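Local coordinates for protein alpha-1,6-mannanase (Bacteroides thetaiotaomicron, PDB 4V1S) that probably hydrolyses alpha-1,6-mannosidic linkages of mannan as a family GH76 glycoside hydrolase of a gut symbiont, at residues D139-E144 / Y188-F193; Q199-C204 / W248-V253. All coordinates share one frame; numbering follows the deposited sequence.

In the fold
The chain is mostly helical, and both contacts lie on the same side of its centre, their own centres about 12 Å apart. They come in series: contact 1 closes before contact 2 opens, and each joins segments 44 residues apart. Contact 1 ties the start of helix 142-159 to the loop between helix 162-177 and strand 199-201. Contact 2 pairs strand 199-201, which leads into helix 202-219, with strand 246-252. They touch where F189 packs its CB against N201 ND2, 3.3 Å away. Together they tie the N-terminal ends of helices 142-159 and 202-219 to the loop and sheet beside them, near bound glycerol that may mark a pocket.

Contact 1: D139-E144 / Y188-F193; sequences DRFYDE and YFQETF
R140 and E191 form a side-on salt bridge. From CB outward, the R140 side chain follows E191 OE1: CB lies 3.4 Å from it, and CG and CD stay close. A bend at chi3 (-69°) then turns the guanidinium so that its edge meets the carboxylate. NE donates to E191 OE1 at 2.9 Å, almost straight (173°). NH2 donates to E191 OE2, at its syn lone pair. The third nitrogen, NH1, bonds outside the pair to the I124 carbonyl. E191 reaches this far because its chain is fully extended. Its OE1 also accepts a proton from water 3, which in turn accepts from R140 N and T192 OG1.

The backbones support the same pairing. E191 N donates to R140 O at 3.0 Å, and Y142 N donates to F189 O at 3.2 Å. These two bonds frame a single bridge between F141 and Q190. Water 1 lies beside it, accepting from T192 N and close to both R140 O and D139 OD1.

Two aromatic side chains of 139-144 extend the contact. The F141 edge points at the face of F189 in an offset edge-to-face pair, with CE2 of F141 3.7 Å from CE2 of F189 and the planes at 71°. D143 OD2 comes within 3.3 Å of F189 CE1 and also bonds a glycerol outside the two segments. The Y142 ring lies against the 188-191 backbone, its CD2 3.1 Å from Y188 O, and also stacks with F174 of helix 162-177.

F141 is the N-cap residue of helix 142-159. A single beta bridge and a salt bridge thus pin the loop 188-193 to the N-terminal end of this helix, in what is, by family, an (alpha/alpha)6 barrel fold.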
ATOM      1  N   ASP A 139       4.481 -13.755 -14.355  1.00 13.27           N
ATOM      2  CA  ASP A 139       4.567 -12.345 -14.735  1.00 12.94           C
ATOM      3  C   ASP A 139       4.768 -11.611 -13.425  1.00 13.79           C
ATOM      4  O   ASP A 139       3.837 -11.506 -12.617  1.00 13.64           O
ATOM      5  CB  ASP A 139       3.279 -11.917 -15.451  1.00 14.03           C
ATOM      6  CG  ASP A 139       3.412 -10.623 -16.247  1.00 19.30           C
ATOM      7  OD1 ASP A 139       4.540 -10.112 -16.488  1.00 21.49           O
ATOM      8  OD2 ASP A 139       2.342 -10.103 -16.674  1.00 26.43           O
ATOM      9  N   ARG A 140       6.002 -11.143 -13.195  1.00 12.44           N
ATOM     10  CA  ARG A 140       6.347 -10.579 -11.875  1.00 11.38           C
ATOM     11  C   ARG A 140       6.737  -9.114 -11.936  1.00 12.00           C
ATOM     12  O   ARG A 140       7.299  -8.665 -12.955  1.00 12.64           O
ATOM     13  CB  ARG A 140       7.430 -11.397 -11.192  1.00 11.77           C
ATOM     14  CG  ARG A 140       7.082 -12.876 -11.074  1.00 13.00           C
ATOM     15  CD  ARG A 140       8.000 -13.627 -10.149  1.00 12.07           C
ATOM     16  NE  ARG A 140       9.353 -13.735 -10.712  1.00 11.48           N
ATOM     17  CZ  ARG A 140      10.314 -14.500 -10.194  1.00 12.61           C
ATOM     18  NH1 ARG A 140      10.084 -15.228  -9.123  1.00 13.80           N
ATOM     19  NH2 ARG A 140      11.508 -14.572 -10.767  1.00 13.96           N
ATOM     20  N   PHE A 141       6.354  -8.396 -10.871  1.00 10.84           N
ATOM     21  CA  PHE A 141       6.474  -6.944 -10.742  1.00 13.00           C
ATOM     22  C   PHE A 141       7.205  -6.590  -9.480  1.00 11.30           C
ATOM     23  O   PHE A 141       6.899  -7.109  -8.414  1.00 11.74           O
ATOM     24  CB  PHE A 141       5.069  -6.319 -10.753  1.00 12.03           C
ATOM     25  CG  PHE A 141       4.354  -6.537 -12.065  1.00 15.15           C
ATOM     26  CD1 PHE A 141       3.755  -7.778 -12.347  1.00 13.53           C
ATOM     27  CD2 PHE A 141       4.337  -5.563 -13.024  1.00 14.19           C
ATOM     28  CE1 PHE A 141       3.104  -7.998 -13.541  1.00 16.51           C
ATOM     29  CE2 PHE A 141       3.711  -5.794 -14.248  1.00 18.11           C
ATOM     30  CZ  PHE A 141       3.121  -7.017 -14.503  1.00 20.06           C
ATOM     31  N   TYR A 142       8.177  -5.695  -9.607  1.00 10.28           N
ATOM     32  CA  TYR A 142       9.011  -5.375  -8.462  1.00  9.74           C
ATOM     33  C   TYR A 142       8.192  -4.572  -7.445  1.00 10.62           C
ATOM     34  O   TYR A 142       8.407  -4.730  -6.250  1.00 11.64           O
ATOM     35  CB  TYR A 142      10.306  -4.666  -8.889  1.00  9.36           C
ATOM     36  CG  TYR A 142      11.159  -5.522  -9.798  1.00 11.67           C
ATOM     37  CD1 TYR A 142      11.865  -6.599  -9.298  1.00 12.59           C
ATOM     38  CD2 TYR A 142      11.221  -5.292 -11.170  1.00 11.93           C
ATOM     39  CE1 TYR A 142      12.645  -7.408 -10.135  1.00 11.25           C
ATOM     40  CE2 TYR A 142      11.994  -6.106 -11.999  1.00 13.24           C
ATOM     41  CZ  TYR A 142      12.711  -7.159 -11.464  1.00 12.22           C
ATOM     42  OH  TYR A 142      13.496  -7.978 -12.260  1.00 12.91           O
ATOM     43  N   ASP A 143       7.242  -3.760  -7.911  1.00 10.65           N
ATOM     44  CA  ASP A 143       6.382  -3.026  -6.998  1.00 10.03           C
ATOM     45  C   ASP A 143       5.438  -3.939  -6.208  1.00  9.53           C
ATOM     46  O   ASP A 143       5.348  -3.815  -4.991  1.00 10.14           O
ATOM     47  CB  ASP A 143       5.640  -1.856  -7.662  1.00 12.05           C
ATOM     48  CG  ASP A 143       4.697  -2.286  -8.769  1.00 11.68           C
ATOM     49  OD1 ASP A 143       4.868  -3.392  -9.323  1.00 14.17           O
ATOM     50  OD2 ASP A 143       3.783  -1.500  -9.122  1.00 16.61           O
ATOM     51  N   GLU A 144       4.789  -4.887  -6.892  1.00 10.50           N
ATOM     52  CA  GLU A 144       3.854  -5.787  -6.217  1.00 10.69           C
ATOM     53  C   GLU A 144       4.565  -6.505  -5.065  1.00 11.21           C
ATOM     54  O   GLU A 144       3.987  -6.709  -3.995  1.00  9.91           O
ATOM     55  CB  GLU A 144       3.262  -6.824  -7.178  1.00 11.56           C
ATOM     56  CG  GLU A 144       2.291  -6.235  -8.165  1.00 12.09           C
ATOM     57  CD  GLU A 144       1.746  -7.233  -9.173  1.00 11.00           C
ATOM     58  OE1 GLU A 144       2.264  -8.371  -9.255  1.00 12.78           O
ATOM     59  OE2 GLU A 144       0.810  -6.835  -9.945  1.00 13.13           O
ATOM     60  N   TYR A 188      13.310  -1.255 -11.877  1.00 13.12           N
ATOM     61  CA  TYR A 188      12.412  -1.442 -12.986  1.00 12.49           C
ATOM     62  C   TYR A 188      10.992  -1.658 -12.507  1.00 10.95           C
ATOM     63  O   TYR A 188      10.767  -2.208 -11.436  1.00 12.61           O
ATOM     64  CB  TYR A 188      12.822  -2.650 -13.838  1.00 12.81           C
ATOM     65  CG  TYR A 188      14.198  -2.574 -14.417  1.00 13.74           C
ATOM     66  CD1 TYR A 188      14.455  -1.864 -15.591  1.00 13.71           C
ATOM     67  CD2 TYR A 188      15.249  -3.211 -13.781  1.00 13.23           C
ATOM     68  CE1 TYR A 188      15.738  -1.802 -16.101  1.00 14.22           C
ATOM     69  CE2 TYR A 188      16.527  -3.151 -14.291  1.00 15.22           C
ATOM     70  CZ  TYR A 188      16.757  -2.444 -15.444  1.00 13.14           C
ATOM     71  OH  TYR A 188      18.024  -2.392 -15.938  1.00 14.54           O
ATOM     72  N   PHE A 189      10.014  -1.297 -13.339  1.00 11.43           N
ATOM     73  CA  PHE A 189       8.658  -1.643 -13.010  1.00 12.70           C
ATOM     74  C   PHE A 189       8.449  -3.139 -12.898  1.00 11.98           C
ATOM     75  O   PHE A 189       7.837  -3.594 -11.950  1.00 16.76           O
ATOM     76  CB  PHE A 189       7.729  -1.090 -14.095  1.00 12.58           C
ATOM     77  CG  PHE A 189       6.259  -1.264 -13.814  1.00 15.82           C
ATOM     78  CD1 PHE A 189       5.709  -0.836 -12.609  1.00 19.04           C
ATOM     79  CD2 PHE A 189       5.435  -1.921 -14.732  1.00 19.77           C
ATOM     80  CE1 PHE A 189       4.368  -1.027 -12.343  1.00 22.63           C
ATOM     81  CE2 PHE A 189       4.075  -2.096 -14.475  1.00 21.99           C
ATOM     82  CZ  PHE A 189       3.546  -1.659 -13.273  1.00 23.46           C
ATOM     83  N   GLN A 190       8.939  -3.877 -13.904  1.00 11.49           N
ATOM     84  CA  GLN A 190       8.617  -5.281 -14.015  1.00 12.97           C
ATOM     85  C   GLN A 190       9.749  -6.144 -14.597  1.00 12.71           C
ATOM     86  O   GLN A 190      10.736  -5.636 -15.168  1.00 14.53           O
ATOM     87  CB  GLN A 190       7.375  -5.470 -14.809  1.00 13.66           C
ATOM     88  CG  GLN A 190       7.552  -5.238 -16.287  1.00 15.05           C
ATOM     89  CD  GLN A 190       6.234  -5.361 -17.026  1.00 19.87           C
ATOM     90  OE1 GLN A 190       5.544  -6.396 -16.981  1.00 24.42           O
ATOM     91  NE2 GLN A 190       5.872  -4.306 -17.701  1.00 21.80           N
ATOM     92  N   GLU A 191       9.604  -7.442 -14.391  1.00 14.33           N
ATOM     93  CA  GLU A 191      10.669  -8.411 -14.672  1.00 13.42           C
ATOM     94  C   GLU A 191      10.694  -8.743 -16.157  1.00 16.12           C
ATOM     95  O   GLU A 191      11.769  -8.956 -16.740  1.00 18.22           O
ATOM     96  CB  GLU A 191      10.452  -9.677 -13.851  1.00 15.14           C
ATOM     97  CG  GLU A 191      11.506 -10.752 -14.064  1.00 13.76           C
ATOM     98  CD  GLU A 191      11.214 -11.989 -13.232  1.00 15.04           C
ATOM     99  OE1 GLU A 191      10.013 -12.417 -13.164  1.00 16.17           O
ATOM    100  OE2 GLU A 191      12.187 -12.534 -12.668  1.00 14.84           O
ATOM    101  N   THR A 192       9.499  -8.770 -16.758  1.00 15.92           N
ATOM    102  CA  THR A 192       9.328  -9.155 -18.157  1.00 17.51           C
ATOM    103  C   THR A 192       8.540  -8.071 -18.898  1.00 16.57           C
ATOM    104  O   THR A 192       7.317  -8.090 -18.942  1.00 20.91           O
ATOM    105  CB  THR A 192       8.608 -10.532 -18.264  1.00 16.20           C
ATOM    106  OG1 THR A 192       9.279 -11.497 -17.441  1.00 18.78           O
ATOM    107  CG2 THR A 192       8.598 -11.012 -19.705  1.00 20.62           C
ATOM    108  N   PHE A 193       9.252  -7.102 -19.463  1.00 20.79           N
ATOM    109  CA  PHE A 193       8.588  -6.028 -20.196  1.00 20.61           C
ATOM    110  C   PHE A 193       8.046  -6.578 -21.500  1.00 22.95           C
ATOM    111  O   PHE A 193       8.745  -7.292 -22.216  1.00 24.96           O
ATOM    112  CB  PHE A 193       9.533  -4.863 -20.476  1.00 22.39           C
ATOM    113  CG  PHE A 193       9.767  -3.969 -19.287  1.00 20.37           C
ATOM    114  CD1 PHE A 193       8.848  -2.989 -18.938  1.00 24.67           C
ATOM    115  CD2 PHE A 193      10.911  -4.113 -18.509  1.00 19.08           C
ATOM    116  CE1 PHE A 193       9.062  -2.162 -17.844  1.00 22.45           C
ATOM    117  CE2 PHE A 193      11.130  -3.283 -17.423  1.00 21.50           C
ATOM    118  CZ  PHE A 193      10.191  -2.297 -17.089  1.00 17.75           C
TER
HETATM  119  O   HOH W   1       6.811  -8.809 -15.604  1.00 16.33           O
HETATM  120  O   HOH W   2       4.726  -9.119 -18.864  1.00 36.37           O
HETATM  121  O   HOH W   3       8.126 -12.098 -14.990  1.00 15.03           O

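Contact 2: Q199-C204 / W248-V253; sequences QKNTIC and WDAKMV. With GOL (glycerol), chain C.
Strands 199-201 and 250-252 form an antiparallel pair, and a glycerol is bound beside N201 and D249. On the 258-259 side, D249 and A250 both face N259, a classic beta bulge. K200 and K251 are the hydrogen-bonded pair: K200 N donates to K251 O, and K251 N returns a 2.8 Å bond to K200 O. Q199 with M252 and N201 with A250 are the flanking non-hydrogen-bonded pairs.

Past the strand, T202 starts helix 202-219 and adds two bonds. Its N donates to D249 O, and its OG1 donates to W248 O at 2.7 Å. OG1 lies beside the backbone N (chi1 -58°), which turns the hydroxyl to that carbonyl.

Q199, N201, A250 and M252 share one sheet face. Q199 and M252 run side by side, with M252 CE 3.7 Å from Q199 CB. NE2 of Q199 donates to N201 OD1 at 2.9 Å and to water 4, which donates to D249 OD2. With an alanine here in place of Q199, N201 OD1 would probably lose its bond from the amide, water 4 its link from NE2 to D249, and M252 CE the packing of the outer side chain.

K200 leaves by the other face, where NZ forms a salt bridge with D180.

The glycerol, probably from the crystallisation liquor, also bonds Y265 OH. Its O2 lies 2.8 Å from N201 OD1 and 2.9 Å from D249 OD2, its one proton unassigned between them. Its O3 donates to D249 OD1 at 2.6 Å.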
ATOM      1  N   GLN A 199      11.369   0.886 -18.124  1.00 17.87           N
ATOM      2  CA  GLN A 199      11.315   2.073 -17.285  1.00 16.19           C
ATOM      3  C   GLN A 199      11.560   1.714 -15.836  1.00 15.21           C
ATOM      4  O   GLN A 199      11.367   0.559 -15.427  1.00 17.16           O
ATOM      5  CB  GLN A 199       9.960   2.775 -17.446  1.00 17.84           C
ATOM      6  CG  GLN A 199       8.771   1.890 -17.102  1.00 19.25           C
ATOM      7  CD  GLN A 199       7.465   2.510 -17.501  1.00 21.09           C
ATOM      8  OE1 GLN A 199       7.045   2.452 -18.679  1.00 28.89           O
ATOM      9  NE2 GLN A 199       6.812   3.126 -16.539  1.00 17.39           N
ATOM     10  N   LYS A 200      11.987   2.726 -15.080  1.00 13.86           N
ATOM     11  CA  LYS A 200      12.171   2.640 -13.634  1.00 12.46           C
ATOM     12  C   LYS A 200      11.227   3.630 -12.970  1.00 12.87           C
ATOM     13  O   LYS A 200      11.028   4.735 -13.450  1.00 16.48           O
ATOM     14  CB  LYS A 200      13.640   2.880 -13.231  1.00 14.27           C
ATOM     15  CG  LYS A 200      14.554   1.802 -13.781  1.00 14.97           C
ATOM     16  CD  LYS A 200      15.943   1.892 -13.205  1.00 14.73           C
ATOM     17  CE  LYS A 200      16.756   0.633 -13.507  1.00 13.90           C
ATOM     18  NZ  LYS A 200      18.023   0.605 -12.715  1.00 15.13           N
ATOM     19  N   ASN A 201      10.634   3.205 -11.865  1.00 11.55           N
ATOM     20  CA  ASN A 201       9.380   3.792 -11.368  1.00 13.19           C
ATOM     21  C   ASN A 201       9.465   4.187  -9.892  1.00 11.60           C
ATOM     22  O   ASN A 201      10.036   3.473  -9.061  1.00 11.17           O
ATOM     23  CB  ASN A 201       8.212   2.791 -11.579  1.00 13.74           C
ATOM     24  CG  ASN A 201       7.980   2.488 -13.040  1.00 14.36           C
ATOM     25  OD1 ASN A 201       6.924   2.825 -13.612  1.00 19.33           O
ATOM     26  ND2 ASN A 201       8.975   1.893 -13.667  1.00 13.58           N
ATOM     27  N   THR A 202       8.918   5.357  -9.591  1.00 10.61           N
ATOM     28  CA  THR A 202       8.892   5.849  -8.251  1.00 11.46           C
ATOM     29  C   THR A 202       8.259   4.839  -7.304  1.00 11.42           C
ATOM     30  O   THR A 202       8.783   4.631  -6.222  1.00 12.05           O
ATOM     31  CB  THR A 202       8.131   7.179  -8.179  1.00 13.68           C
ATOM     32  OG1 THR A 202       8.770   8.116  -9.047  1.00 14.81           O
ATOM     33  CG2 THR A 202       8.119   7.697  -6.753  1.00 13.38           C
ATOM     34  N   ILE A 203       7.173   4.203  -7.716  1.00 11.04           N
ATOM     35  CA  ILE A 203       6.482   3.299  -6.793  1.00 10.52           C
ATOM     36  C   ILE A 203       7.409   2.151  -6.399  1.00 11.16           C
ATOM     37  O   ILE A 203       7.405   1.731  -5.241  1.00 11.35           O
ATOM     38  CB  ILE A 203       5.117   2.797  -7.302  1.00 11.30           C
ATOM     39  CG1 ILE A 203       4.383   2.011  -6.197  1.00 11.04           C
ATOM     40  CG2 ILE A 203       5.248   1.980  -8.580  1.00 12.30           C
ATOM     41  CD1 ILE A 203       4.084   2.827  -4.947  1.00 12.31           C
ATOM     42  N   CYS A 204       8.203   1.654  -7.347  1.00 10.42           N
ATOM     43  CA  CYS A 204       9.172   0.622  -7.030  1.00 10.16           C
ATOM     44  C   CYS A 204      10.227   1.095  -6.024  1.00 10.89           C
ATOM     45  O   CYS A 204      10.501   0.372  -5.078  1.00 11.29           O
ATOM     46  CB  CYS A 204       9.833   0.106  -8.300  1.00 12.86           C
ATOM     47  SG  CYS A 204       8.655  -0.556  -9.475  1.00 13.57           S
ATOM     48  N   TRP A 248       7.312  12.610  -9.589  1.00 14.79           N
ATOM     49  CA  TRP A 248       6.979  12.155 -10.929  1.00 14.85           C
ATOM     50  C   TRP A 248       6.817  10.627 -10.908  1.00 13.19           C
ATOM     51  O   TRP A 248       7.098   9.982  -9.915  1.00 14.91           O
ATOM     52  CB  TRP A 248       8.053  12.601 -11.935  1.00 15.13           C
ATOM     53  CG  TRP A 248       8.127  14.099 -12.070  1.00 15.28           C
ATOM     54  CD1 TRP A 248       7.078  14.948 -12.213  1.00 16.70           C
ATOM     55  CD2 TRP A 248       9.308  14.921 -12.088  1.00 18.09           C
ATOM     56  NE1 TRP A 248       7.520  16.246 -12.314  1.00 16.80           N
ATOM     57  CE2 TRP A 248       8.883  16.255 -12.222  1.00 16.40           C
ATOM     58  CE3 TRP A 248      10.680  14.660 -11.984  1.00 20.61           C
ATOM     59  CZ2 TRP A 248       9.788  17.336 -12.293  1.00 18.66           C
ATOM     60  CZ3 TRP A 248      11.570  15.716 -12.030  1.00 21.07           C
ATOM     61  CH2 TRP A 248      11.125  17.042 -12.173  1.00 22.27           C
ATOM     62  N   ASP A 249       6.325  10.065 -11.999  1.00 12.29           N
ATOM     63  CA  ASP A 249       5.946   8.648 -12.035  1.00 13.22           C
ATOM     64  C   ASP A 249       7.081   7.683 -12.378  1.00 14.18           C
ATOM     65  O   ASP A 249       7.236   6.657 -11.729  1.00 14.71           O
ATOM     66  CB  ASP A 249       4.794   8.401 -13.013  1.00 15.72           C
ATOM     67  CG  ASP A 249       4.149   7.048 -12.798  1.00 14.53           C
ATOM     68  OD1 ASP A 249       3.661   6.835 -11.698  1.00 14.40           O
ATOM     69  OD2 ASP A 249       4.128   6.213 -13.721  1.00 19.06           O
ATOM     70  N   ALA A 250       7.872   8.007 -13.398  1.00 13.61           N
ATOM     71  CA  ALA A 250       8.819   7.036 -13.932  1.00 14.99           C
ATOM     72  C   ALA A 250       9.820   7.719 -14.838  1.00 15.05           C
ATOM     73  O   ALA A 250       9.583   8.831 -15.309  1.00 16.82           O
ATOM     74  CB  ALA A 250       8.085   5.960 -14.702  1.00 16.17           C
ATOM     75  N   LYS A 251      10.936   7.038 -15.058  1.00 14.71           N
ATOM     76  CA  LYS A 251      11.972   7.491 -15.979  1.00 16.37           C
ATOM     77  C   LYS A 251      12.212   6.371 -16.997  1.00 15.71           C
ATOM     78  O   LYS A 251      12.399   5.217 -16.628  1.00 16.68           O
ATOM     79  CB  LYS A 251      13.248   7.851 -15.231  1.00 17.02           C
ATOM     80  CG  LYS A 251      14.305   8.525 -16.076  1.00 19.14           C
ATOM     81  CD  LYS A 251      15.376   9.091 -15.173  1.00 23.16           C
ATOM     82  CE  LYS A 251      16.538   9.695 -15.919  1.00 30.07           C
ATOM     83  NZ  LYS A 251      16.299  11.132 -16.106  1.00 37.37           N
ATOM     84  N   MET A 252      12.164   6.741 -18.280  1.00 17.35           N
ATOM     85  CA  MET A 252      12.298   5.791 -19.387  1.00 18.86           C
ATOM     86  C   MET A 252      13.757   5.442 -19.610  1.00 16.47           C
ATOM     87  O   MET A 252      14.625   6.306 -19.626  1.00 20.01           O
ATOM     88  CB  MET A 252      11.732   6.370 -20.683  1.00 22.24           C
ATOM     89  CG  MET A 252      10.276   6.798 -20.610  1.00 24.87           C
ATOM     90  SD  MET A 252       9.157   5.452 -20.158  1.00 25.26           S
ATOM     91  CE  MET A 252       8.570   6.015 -18.570  1.00 23.06           C
ATOM     92  N   VAL A 253      14.030   4.159 -19.767  1.00 17.40           N
ATOM     93  CA  VAL A 253      15.407   3.712 -19.936  1.00 19.32           C
ATOM     94  C   VAL A 253      16.005   4.119 -21.287  1.00 20.90           C
ATOM     95  O   VAL A 253      17.186   4.461 -21.364  1.00 26.77           O
ATOM     96  CB  VAL A 253      15.498   2.193 -19.709  1.00 21.14           C
ATOM     97  CG1 VAL A 253      16.800   1.617 -20.240  1.00 21.58           C
ATOM     98  CG2 VAL A 253      15.329   1.887 -18.230  1.00 20.03           C
TER
HETATM   99  C1  GOL C 400       3.185   2.064 -13.482  0.50 28.23           C
HETATM  100  O1  GOL C 400       1.845   1.561 -13.547  0.50 31.61           O
HETATM  101  C2  GOL C 400       3.356   2.956 -12.253  0.50 27.56           C
HETATM  102  O2  GOL C 400       4.564   3.711 -12.390  0.50 23.48           O
HETATM  103  C3  GOL C 400       2.142   3.879 -12.112  0.50 24.50           C
HETATM  104  O3  GOL C 400       2.259   4.735 -10.963  0.50 21.54           O
HETATM  105  O   HOH W   4       4.948   5.365 -16.265  1.00 30.29           O
HETATM  106  O   HOH W   5       5.637   4.968 -10.130  1.00 13.56           O